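Local coordinates for protein dephospho-CoA kinase (Mycobacterium paratuberculosis, PDB 6N39) that probably phosphorylates the 3'-hydroxyl group of dephospho-coenzyme A with ATP, the last step in making coenzyme A, at residues Q167-D170 with E171-R174; W405-A408 with D409-W413. All blocks are in the same frame, centred on the assembly; numbering follows the deposited sequence.

Overall arrangement
The two contacts mark the two halves of a single chain. Contact 1 comes first in sequence and sits in the CoaE kinase part, where the loop after helix 157-165 turns into helix 170-176, beside the five-stranded parallel sheet that includes strands 135-139 and 179-182. Contact 2 lies in the C-terminal UPF0157 region, at the end of helix 386-411, which packs there on helix 349-363. Their centres are 42 Å apart, their nearest atoms about 29 Å, and they do not touch. One is the start of a helix close to the predicted ATP site; the other finishes a helix in the region involved in proper folding of the full-length enzyme.

Contact 1: Q167-D170 with E171-R174; sequences QASD and EQRR
Ser169 and Gln172 exchange hydrogen bonds at the start of helix 170-176. Gln172 N, with no preceding turn to receive it, donates to Ser169 OG at 3.1 Å; chi1 of 72° sets this short hydroxyl, well suited to an N-cap, between the backbone N and carbonyl carbon. In return Ser169 N donates to Gln172 OE1 at 3.0 Å, approaching 25° out of the amide plane. The reciprocal pair is a capping box, with glutamine supplying the side-chain acceptor. Ser169 O accepts from Arg173 N and Asp170 O from Arg174 N, the first i to i+4 hydrogen bonds of the helix. The extended Arg173 chain reaches back along the loop, packing on Val124, Ile137 and Trp180; its NH1 forms a salt bridge with Asp170 OD1 at 3.0 Å, bent to 137° at the hydrogen and from above the carboxylate plane. Ala168 O lies over one guanidinium face, 3.1 Å from Arg173 CZ, at angles too poor for a hydrogen bond, though charge-dipole attraction is likely. Ala168 N donates to Glu125 OE2. Arg173 NH2 donates to a water 2.7 Å from Gln167 OE1, which probably accepts from it as well as from Ile18 N. Arg174 makes a salt bridge with Glu227 through NH2 and a cation-pi contact with Trp180.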
# COMPACT_ATOMS: atom_id res chain seq x y z
N GLN A 167 17.01 15.42 -4.38
CA GLN A 167 15.78 14.65 -4.28
C GLN A 167 15.91 13.59 -3.20
O GLN A 167 16.92 13.50 -2.49
CB GLN A 167 15.44 14.00 -5.63
CG GLN A 167 15.33 14.94 -6.81
CD GLN A 167 14.89 14.20 -8.07
OE1 GLN A 167 15.45 13.16 -8.41
NE2 GLN A 167 13.88 14.73 -8.74
N ALA A 168 14.89 12.74 -3.09
CA ALA A 168 14.91 11.63 -2.14
C ALA A 168 16.02 10.64 -2.49
O ALA A 168 16.44 10.53 -3.64
CB ALA A 168 13.56 10.92 -2.15
N SER A 169 16.48 9.93 -1.47
CA SER A 169 17.45 8.86 -1.69
C SER A 169 16.75 7.61 -2.22
O SER A 169 15.53 7.45 -2.11
CB SER A 169 18.19 8.53 -0.39
OG SER A 169 17.33 7.84 0.52
N ASP A 170 17.54 6.71 -2.81
CA ASP A 170 17.01 5.42 -3.23
C ASP A 170 16.49 4.61 -2.05
O ASP A 170 15.59 3.79 -2.21
CB ASP A 170 18.08 4.63 -3.99
CG ASP A 170 18.08 4.91 -5.48
OD1 ASP A 170 17.13 5.54 -5.98
OD2 ASP A 170 19.04 4.49 -6.17
N GLU A 171 17.06 4.82 -0.87
CA GLU A 171 16.61 4.10 0.32
C GLU A 171 15.20 4.53 0.73
O GLU A 171 14.35 3.69 1.06
CB GLU A 171 17.62 4.33 1.44
CG GLU A 171 17.25 3.73 2.78
CD GLU A 171 18.35 3.94 3.81
OE1 GLU A 171 19.54 4.02 3.43
OE2 GLU A 171 18.02 4.05 5.01
N GLN A 172 14.94 5.84 0.68
CA GLN A 172 13.60 6.33 0.98
C GLN A 172 12.61 5.86 -0.07
O GLN A 172 11.48 5.47 0.26
CB GLN A 172 13.62 7.86 1.07
CG GLN A 172 14.55 8.38 2.13
CD GLN A 172 14.71 9.88 2.08
OE1 GLN A 172 14.91 10.46 1.01
NE2 GLN A 172 14.61 10.51 3.23
N ARG A 173 13.01 5.89 -1.34
CA ARG A 173 12.14 5.34 -2.38
C ARG A 173 11.83 3.88 -2.11
O ARG A 173 10.66 3.46 -2.13
CB ARG A 173 12.79 5.49 -3.76
CG ARG A 173 12.98 6.93 -4.22
CD ARG A 173 13.69 6.99 -5.57
NE ARG A 173 13.87 8.38 -5.98
CZ ARG A 173 15.03 9.02 -6.01
NH1 ARG A 173 16.15 8.39 -5.68
NH2 ARG A 173 15.07 10.29 -6.38
N ARG A 174 12.87 3.07 -1.86
CA ARG A 174 12.68 1.64 -1.67
C ARG A 174 11.70 1.38 -0.54
O ARG A 174 10.87 0.47 -0.63
CB ARG A 174 14.02 0.97 -1.38
CG ARG A 174 13.95 -0.54 -1.26
CD ARG A 174 13.45 -1.08 -2.56
NE ARG A 174 13.13 -2.51 -2.53
CZ ARG A 174 11.90 -2.99 -2.36
NH1 ARG A 174 10.87 -2.17 -2.18
NH2 ARG A 174 11.71 -4.30 -2.39
O HOH W 1 17.44 11.68 -7.36

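Contact 2: W405-A408 with D409-W413; sequences WDWA and DSTGW
Trp407 and Trp413 meet where helix 386-411 runs out, CZ3 of the first lying 3.7 Å from CD1 of the second. Their planes are inclined at 46°, so the indoles are neither stacked nor edge-to-face. Ala408, small enough to let the chain fold back, places CB 3.8 Å from Trp413 CB, and Trp405 CH2 approaches Trp413 CZ3 from two turns earlier in the chain, the rings meeting obliquely. Broad indoles suit this place because all three also reach Leu356 of helix 349-363, joining the two helices.

Thr411 covers a face of the Trp407 ring. Its CG2 makes a CH-pi contact 3.9 Å from the centroid of the five-membered ring, while OG1, placed between backbone N and carbonyl carbon (chi1 59°), hydrogen-bonds to Trp407 O at 2.8 Å. That oxygen also accepts from Thr411 N, on the opposite face of its plane. Ser410 repeats the pattern one residue earlier: OG and N both donate to Asp406 O, again from opposite faces.

Gly412 then leaves the helix with positive phi, which glycine accommodates readily, and Trp413 N hydrogen-bonds to Ala408 O at 3.0 Å, in the carbonyl plane and on a lone pair. This 6→1 bond closed over a glycine resembles part of a Schellman C-cap. A water bridges Ala408 O and Trp413 O. At the outer edge, another water donates to both Asp406 OD1 and Asp409 OD2, whose like charges stand 4.6 Å apart; Asp409 OD2 forms a salt bridge with Arg310, and Trp413 NE1 hydrogen-bonds to Asp359. The acids carry negative charge near the C-terminal end of the helix, where the dipole would not favour it; the arginine probably eases the charge on Asp409, while the water solvates both carboxylates and mediates between them.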
# COMPACT_ATOMS: atom_id res chain seq x y z
N TRP A 405 -3.16 -15.90 27.85
CA TRP A 405 -3.82 -15.05 28.84
C TRP A 405 -3.26 -15.28 30.24
O TRP A 405 -3.25 -14.35 31.05
CB TRP A 405 -5.34 -15.26 28.78
CG TRP A 405 -5.92 -14.40 27.69
CD1 TRP A 405 -6.39 -14.80 26.46
CD2 TRP A 405 -6.03 -12.96 27.70
NE1 TRP A 405 -6.80 -13.71 25.73
CE2 TRP A 405 -6.59 -12.57 26.47
CE3 TRP A 405 -5.74 -11.98 28.66
CZ2 TRP A 405 -6.86 -11.24 26.16
CZ3 TRP A 405 -5.99 -10.66 28.34
CH2 TRP A 405 -6.55 -10.30 27.11
N ASP A 406 -2.76 -16.48 30.54
CA ASP A 406 -2.05 -16.67 31.80
C ASP A 406 -0.82 -15.78 31.87
O ASP A 406 -0.55 -15.13 32.89
CB ASP A 406 -1.63 -18.14 31.95
CG ASP A 406 -2.67 -18.97 32.66
OD1 ASP A 406 -3.48 -18.38 33.42
OD2 ASP A 406 -2.68 -20.21 32.48
N TRP A 407 -0.05 -15.73 30.78
CA TRP A 407 1.11 -14.86 30.71
C TRP A 407 0.70 -13.39 30.83
O TRP A 407 1.38 -12.60 31.49
CB TRP A 407 1.86 -15.11 29.39
CG TRP A 407 3.02 -14.19 29.16
CD1 TRP A 407 4.30 -14.35 29.61
CD2 TRP A 407 3.01 -12.98 28.41
NE1 TRP A 407 5.08 -13.31 29.19
CE2 TRP A 407 4.31 -12.45 28.45
CE3 TRP A 407 2.02 -12.28 27.71
CZ2 TRP A 407 4.65 -11.25 27.82
CZ3 TRP A 407 2.36 -11.09 27.08
CH2 TRP A 407 3.67 -10.59 27.14
N ALA A 408 -0.41 -13.02 30.19
CA ALA A 408 -0.87 -11.63 30.27
C ALA A 408 -1.25 -11.26 31.69
O ALA A 408 -0.92 -10.16 32.16
CB ALA A 408 -2.07 -11.42 29.33
N ASP A 409 -1.95 -12.15 32.39
CA ASP A 409 -2.29 -11.90 33.78
C ASP A 409 -1.04 -11.77 34.64
O ASP A 409 -0.95 -10.89 35.49
CB ASP A 409 -3.20 -13.00 34.33
CG ASP A 409 -4.59 -13.00 33.70
OD1 ASP A 409 -5.06 -11.95 33.24
OD2 ASP A 409 -5.22 -14.08 33.67
N SER A 410 -0.05 -12.65 34.41
CA SER A 410 1.16 -12.63 35.23
C SER A 410 1.96 -11.36 35.03
O SER A 410 2.45 -10.77 36.00
CB SER A 410 2.03 -13.85 34.91
OG SER A 410 1.35 -15.06 35.15
N THR A 411 2.13 -10.92 33.79
CA THR A 411 3.00 -9.79 33.49
C THR A 411 2.27 -8.45 33.49
O THR A 411 2.91 -7.42 33.25
CB THR A 411 3.69 -9.99 32.13
OG1 THR A 411 2.68 -10.10 31.12
CG2 THR A 411 4.54 -11.25 32.13
N GLY A 412 0.97 -8.43 33.73
CA GLY A 412 0.24 -7.17 33.61
C GLY A 412 0.22 -6.62 32.20
O GLY A 412 0.28 -5.40 32.01
N TRP A 413 0.16 -7.49 31.21
CA TRP A 413 0.16 -7.06 29.82
C TRP A 413 -1.01 -6.12 29.52
O TRP A 413 -2.15 -6.39 29.89
CB TRP A 413 0.08 -8.28 28.90
CG TRP A 413 -0.01 -7.93 27.45
CD1 TRP A 413 1.04 -7.66 26.61
CD2 TRP A 413 -1.20 -7.83 26.65
NE1 TRP A 413 0.57 -7.42 25.34
CE2 TRP A 413 -0.80 -7.50 25.34
CE3 TRP A 413 -2.57 -7.98 26.92
CZ2 TRP A 413 -1.71 -7.31 24.29
CZ3 TRP A 413 -3.48 -7.80 25.88
CH2 TRP A 413 -3.04 -7.48 24.58
O HOH W 2 -4.19 -16.34 34.82
O HOH W 3 -3.15 -7.96 31.81